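Local coordinates for protein MNMC2 (Aquifex aeolicus, PDB 3VYW) that methylates a modified wobble uridine of tRNA with S-adenosylmethionine as methyl donor, working without the oxidase domain to which such enzymes are usually fused, at residues K96-L101 / K186-F191; V127-F132 / L166-L171. All coordinates share one frame; numbering follows the deposited sequence.

Contact 1. Residues K96-L101 / K186-F191; sequences KVIRIL and KADAVF
Ile100 lays its CG2 methyl over one face of the Phe191 ring. It is a CH-pi contact, with CG2 4.0 Å from the ring centroid and displaced toward the rim beside CD1 and CE1. The other branch ends at CD1, which reaches Phe191 CE1. Beyond this pair the ring nears Asn110, a residue that binds S-adenosylmethionine, so the contact borders the cofactor pocket.

On the face that carries Leu101 and Val190, Leu101 CB meets Val190 CG2. It also packs on Ala187 CB at 3.8 Å, just before the corner. The two strands run parallel, as expected in the centre of a Rossmann-like methyltransferase sheet. Leu101 N donates to Ala189 O, and Phe191 N donates to Leu101 O at 2.8 Å.

The pattern changes where the second chain turns at Asp188. Here a carboxylate stands in for a backbone acceptor. Arg99 N donates to Asp188 OD2 at 3.1 Å, nearly straight at 170°, using the anti lone pair of that oxygen. With CG beside its own backbone N (chi1 -68°), the carboxylate reaches this N-H. Arg99 O takes a bond from Ala189 N and a weak one from Asp188 N. Ile98 CD1 flanks the carboxylate at 3.9 Å from OD2. Asp188 OD1 has a salt bridge to Arg95. Replacing Asp188 with an alanine removes the carboxylate, which would probably leave Arg99 N without this acceptor and Arg95 without its counter-charge.

The Arg99 NH1 to Asp188 OD2 separation is 4.5 Å, beyond a salt bridge; the Arg99 guanidinium pairs with Glu128. The buried carboxylate thus bonds to the main-chain N-H of Arg99 and to the guanidinium of Arg95, which together would probably stabilise its negative charge.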
# COMPACT_ATOMS: atom_id res chain seq x y z
N LYS A 96 3.07 -25.98 4.06
CA LYS A 96 3.76 -26.33 2.85
C LYS A 96 3.56 -25.34 1.73
O LYS A 96 4.14 -25.47 0.67
CB LYS A 96 3.34 -27.72 2.41
CG LYS A 96 3.85 -28.78 3.35
CD LYS A 96 3.87 -30.14 2.68
CE LYS A 96 4.73 -31.12 3.46
NZ LYS A 96 5.51 -31.99 2.54
N VAL A 97 2.69 -24.38 1.93
CA VAL A 97 2.55 -23.31 0.98
C VAL A 97 2.18 -22.04 1.67
O VAL A 97 1.39 -22.05 2.56
CB VAL A 97 1.50 -23.67 -0.04
CG1 VAL A 97 1.44 -22.62 -1.13
CG2 VAL A 97 1.86 -25.00 -0.64
N ILE A 98 2.77 -20.95 1.24
CA ILE A 98 2.40 -19.66 1.73
C ILE A 98 2.05 -18.80 0.55
O ILE A 98 2.77 -18.77 -0.40
CB ILE A 98 3.55 -19.03 2.50
CG1 ILE A 98 3.62 -19.60 3.89
CG2 ILE A 98 3.36 -17.55 2.64
CD1 ILE A 98 2.52 -19.08 4.77
N ARG A 99 0.93 -18.11 0.61
CA ARG A 99 0.53 -17.21 -0.43
C ARG A 99 0.57 -15.74 -0.04
O ARG A 99 -0.02 -15.34 0.91
CB ARG A 99 -0.87 -17.55 -0.88
CG ARG A 99 -1.13 -19.02 -0.96
CD ARG A 99 -2.22 -19.31 -1.95
NE ARG A 99 -2.26 -20.70 -2.33
CZ ARG A 99 -2.41 -21.71 -1.49
NH1 ARG A 99 -2.52 -21.47 -0.21
NH2 ARG A 99 -2.44 -22.94 -1.94
N ILE A 100 1.26 -14.94 -0.82
CA ILE A 100 1.31 -13.53 -0.58
C ILE A 100 0.73 -12.72 -1.70
O ILE A 100 1.07 -12.89 -2.83
CB ILE A 100 2.74 -13.07 -0.41
CG1 ILE A 100 3.40 -13.84 0.70
CG2 ILE A 100 2.77 -11.59 -0.12
CD1 ILE A 100 4.83 -13.48 0.87
N LEU A 101 -0.14 -11.80 -1.35
CA LEU A 101 -0.68 -10.84 -2.27
C LEU A 101 0.12 -9.58 -2.08
O LEU A 101 0.13 -9.03 -1.04
CB LEU A 101 -2.13 -10.60 -1.92
CG LEU A 101 -3.16 -10.46 -3.01
CD1 LEU A 101 -4.10 -9.32 -2.79
CD2 LEU A 101 -2.46 -10.32 -4.31
N LYS A 186 -6.52 -17.32 -2.08
CA LYS A 186 -6.74 -16.67 -0.80
C LYS A 186 -5.41 -16.50 -0.09
O LYS A 186 -4.83 -17.44 0.39
CB LYS A 186 -7.67 -17.49 0.08
CG LYS A 186 -9.03 -17.76 -0.50
CD LYS A 186 -9.82 -16.48 -0.67
CE LYS A 186 -11.29 -16.71 -0.43
NZ LYS A 186 -12.17 -15.83 -1.24
N ALA A 187 -4.93 -15.27 -0.03
CA ALA A 187 -3.63 -14.98 0.51
C ALA A 187 -3.48 -15.15 1.99
O ALA A 187 -4.36 -14.84 2.73
CB ALA A 187 -3.20 -13.59 0.11
N ASP A 188 -2.37 -15.71 2.41
CA ASP A 188 -1.94 -15.67 3.78
C ASP A 188 -1.53 -14.31 4.28
O ASP A 188 -1.73 -14.00 5.41
CB ASP A 188 -0.86 -16.69 4.03
CG ASP A 188 -1.37 -18.05 3.92
OD1 ASP A 188 -2.21 -18.41 4.74
OD2 ASP A 188 -0.98 -18.77 3.02
N ALA A 189 -0.88 -13.54 3.43
CA ALA A 189 -0.46 -12.21 3.74
C ALA A 189 -0.77 -11.33 2.59
O ALA A 189 -0.58 -11.71 1.48
CB ALA A 189 1.02 -12.19 3.97
N VAL A 190 -1.24 -10.13 2.85
CA VAL A 190 -1.30 -9.10 1.86
C VAL A 190 -0.33 -8.04 2.27
O VAL A 190 -0.45 -7.53 3.32
CB VAL A 190 -2.65 -8.44 1.82
CG1 VAL A 190 -2.67 -7.33 0.79
CG2 VAL A 190 -3.73 -9.45 1.59
N PHE A 191 0.63 -7.74 1.45
CA PHE A 191 1.56 -6.69 1.76
C PHE A 191 1.08 -5.50 1.02
O PHE A 191 1.25 -5.42 -0.14
CB PHE A 191 2.93 -7.03 1.23
CG PHE A 191 3.64 -8.09 1.98
CD1 PHE A 191 4.68 -8.75 1.40
CD2 PHE A 191 3.28 -8.43 3.25
CE1 PHE A 191 5.34 -9.73 2.06
CE2 PHE A 191 3.94 -9.40 3.92
CZ PHE A 191 4.96 -10.05 3.32

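Contact 2. Residues V127-F132 / L166-L171; sequences VEIISF and LSLKVL
Val127-Phe132 and Leu166-Leu171 are adjacent parallel strands in the Rossmann-like sheet of this methyltransferase. Five backbone hydrogen bonds join them in regular parallel register. Ser167 N donates to Val127 O at 2.7 Å, and Ile129 N donates to Ser167 O. Lys169 N then bonds to Ile129 O, and Ser131 N to Lys169 O. The last bond runs from Leu171 N to Ser131 O. CA-H...O contacts fill in between, such as Ile130 CA to Lys169 O at 3.3 Å.

Apolar contacts occur on both faces. On one, the CD1 methyl of Leu166 swings across to Ile129 CD1 at 4.0 Å, and also approaches Val127 CB. Leu166 puts CG opposite its backbone N (chi1 172°), which carries that methyl toward the neighbouring strand. Helix 148-157 touches Leu166 and Leu168 on this face. Further along it, Val170 CG2 rests on Ser131 CB at 3.9 Å. On the other face, Ile130 CG2 and Leu171 CD1 meet more loosely.

The polar ends find their partners in other strands. Ser131 OG bonds to Asp102, Ser167 OG to Glu162, and Glu128 OE1 forms a salt bridge with Arg99. Lys169 NZ stays 5.5 Å from Glu128 OE2, too far for a salt bridge.

Phe132 approaches the bound S-adenosylmethionine and touches Ala175, a residue of its binding site. Phe132 and Leu171 lie side by side and point the same way, with ring atom CE2 4.2 Å from Leu171 CD1.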
# COMPACT_ATOMS: atom_id res chain seq x y z
N VAL A 127 6.21 -21.07 -2.28
CA VAL A 127 5.65 -19.76 -2.07
C VAL A 127 4.93 -19.23 -3.27
O VAL A 127 5.46 -19.22 -4.33
CB VAL A 127 6.73 -18.79 -1.68
CG1 VAL A 127 6.11 -17.52 -1.22
CG2 VAL A 127 7.57 -19.36 -0.57
N GLU A 128 3.70 -18.79 -3.09
CA GLU A 128 2.96 -18.18 -4.17
C GLU A 128 2.83 -16.68 -4.01
O GLU A 128 2.23 -16.20 -3.11
CB GLU A 128 1.56 -18.76 -4.23
CG GLU A 128 1.47 -20.18 -4.68
CD GLU A 128 0.04 -20.60 -4.90
OE1 GLU A 128 -0.43 -21.53 -4.22
OE2 GLU A 128 -0.62 -20.01 -5.76
N ILE A 129 3.40 -15.94 -4.95
CA ILE A 129 3.29 -14.51 -4.95
C ILE A 129 2.61 -13.96 -6.18
O ILE A 129 2.97 -14.26 -7.27
CB ILE A 129 4.67 -13.86 -4.88
CG1 ILE A 129 5.40 -14.35 -3.66
CG2 ILE A 129 4.55 -12.37 -4.82
CD1 ILE A 129 6.86 -14.04 -3.70
N ILE A 130 1.62 -13.12 -5.96
CA ILE A 130 1.04 -12.28 -6.98
C ILE A 130 1.25 -10.83 -6.63
O ILE A 130 0.91 -10.38 -5.59
CB ILE A 130 -0.45 -12.53 -7.09
CG1 ILE A 130 -0.68 -13.97 -7.49
CG2 ILE A 130 -1.06 -11.58 -8.08
CD1 ILE A 130 -2.11 -14.32 -7.71
N SER A 131 1.81 -10.09 -7.56
CA SER A 131 2.10 -8.70 -7.33
C SER A 131 1.53 -7.81 -8.38
O SER A 131 1.17 -8.25 -9.41
CB SER A 131 3.57 -8.49 -7.22
OG SER A 131 3.78 -7.23 -6.71
N PHE A 132 1.40 -6.54 -8.08
CA PHE A 132 0.76 -5.61 -8.96
C PHE A 132 1.72 -4.50 -9.16
O PHE A 132 2.28 -4.03 -8.24
CB PHE A 132 -0.50 -5.07 -8.30
CG PHE A 132 -1.57 -6.10 -8.11
CD1 PHE A 132 -1.77 -6.68 -6.89
CD2 PHE A 132 -2.34 -6.50 -9.15
CE1 PHE A 132 -2.73 -7.65 -6.73
CE2 PHE A 132 -3.30 -7.45 -8.99
CZ PHE A 132 -3.49 -8.03 -7.78
N LEU A 166 8.71 -21.79 -5.92
CA LEU A 166 8.23 -20.45 -6.04
C LEU A 166 7.32 -20.20 -7.19
O LEU A 166 7.62 -20.53 -8.29
CB LEU A 166 9.42 -19.52 -6.14
CG LEU A 166 9.11 -18.07 -6.45
CD1 LEU A 166 8.42 -17.42 -5.29
CD2 LEU A 166 10.38 -17.35 -6.75
N SER A 167 6.19 -19.57 -6.94
CA SER A 167 5.36 -19.10 -8.02
C SER A 167 5.29 -17.59 -7.99
O SER A 167 4.99 -17.02 -7.00
CB SER A 167 3.99 -19.69 -7.89
OG SER A 167 3.34 -19.57 -9.12
N LEU A 168 5.60 -16.94 -9.09
CA LEU A 168 5.62 -15.49 -9.14
C LEU A 168 4.81 -14.94 -10.30
O LEU A 168 5.01 -15.32 -11.40
CB LEU A 168 7.06 -15.05 -9.30
CG LEU A 168 7.64 -13.87 -8.55
CD1 LEU A 168 8.95 -13.49 -9.19
CD2 LEU A 168 6.71 -12.70 -8.53
N LYS A 169 3.87 -14.07 -10.05
CA LYS A 169 3.35 -13.27 -11.12
C LYS A 169 3.24 -11.84 -10.72
O LYS A 169 2.55 -11.54 -9.80
CB LYS A 169 2.00 -13.75 -11.59
CG LYS A 169 1.62 -15.12 -11.12
CD LYS A 169 0.89 -15.90 -12.19
CE LYS A 169 -0.47 -16.37 -11.70
NZ LYS A 169 -0.38 -17.17 -10.46
N VAL A 170 3.87 -10.96 -11.44
CA VAL A 170 3.70 -9.57 -11.20
C VAL A 170 2.90 -9.12 -12.36
O VAL A 170 3.32 -9.27 -13.46
CB VAL A 170 5.03 -8.88 -11.22
CG1 VAL A 170 4.86 -7.40 -11.02
CG2 VAL A 170 5.92 -9.44 -10.16
N LEU A 171 1.72 -8.58 -12.14
CA LEU A 171 0.89 -8.18 -13.23
C LEU A 171 1.01 -6.71 -13.40
O LEU A 171 0.69 -5.95 -12.53
CB LEU A 171 -0.54 -8.53 -12.95
CG LEU A 171 -0.78 -9.93 -12.43
CD1 LEU A 171 -2.20 -10.13 -12.00
CD2 LEU A 171 -0.38 -10.97 -13.44

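After two N-terminal helices, a small antiparallel sheet and helices 74-86 and 88-94, the chain forms strand 97-103, the first half of contact 1. Helix 109-121 leads to strand 126-133. Helix 148-157 and the short strand 160-162 follow, and strand 166-172 then closes the smaller loop at contact 2. After helix 175-178, strand 187-192 closes the larger loop at contact 1. Contact 2 is therefore nested inside contact 1. Strands 97-103 and 126-133 are neighbours, so both contacts belong to one continuous sheet with strand order 166-172, 126-133, 97-103, 187-192. Packing of Leu101 CD2 on Phe132 CE1, at 3.6 Å, also joins the contacts.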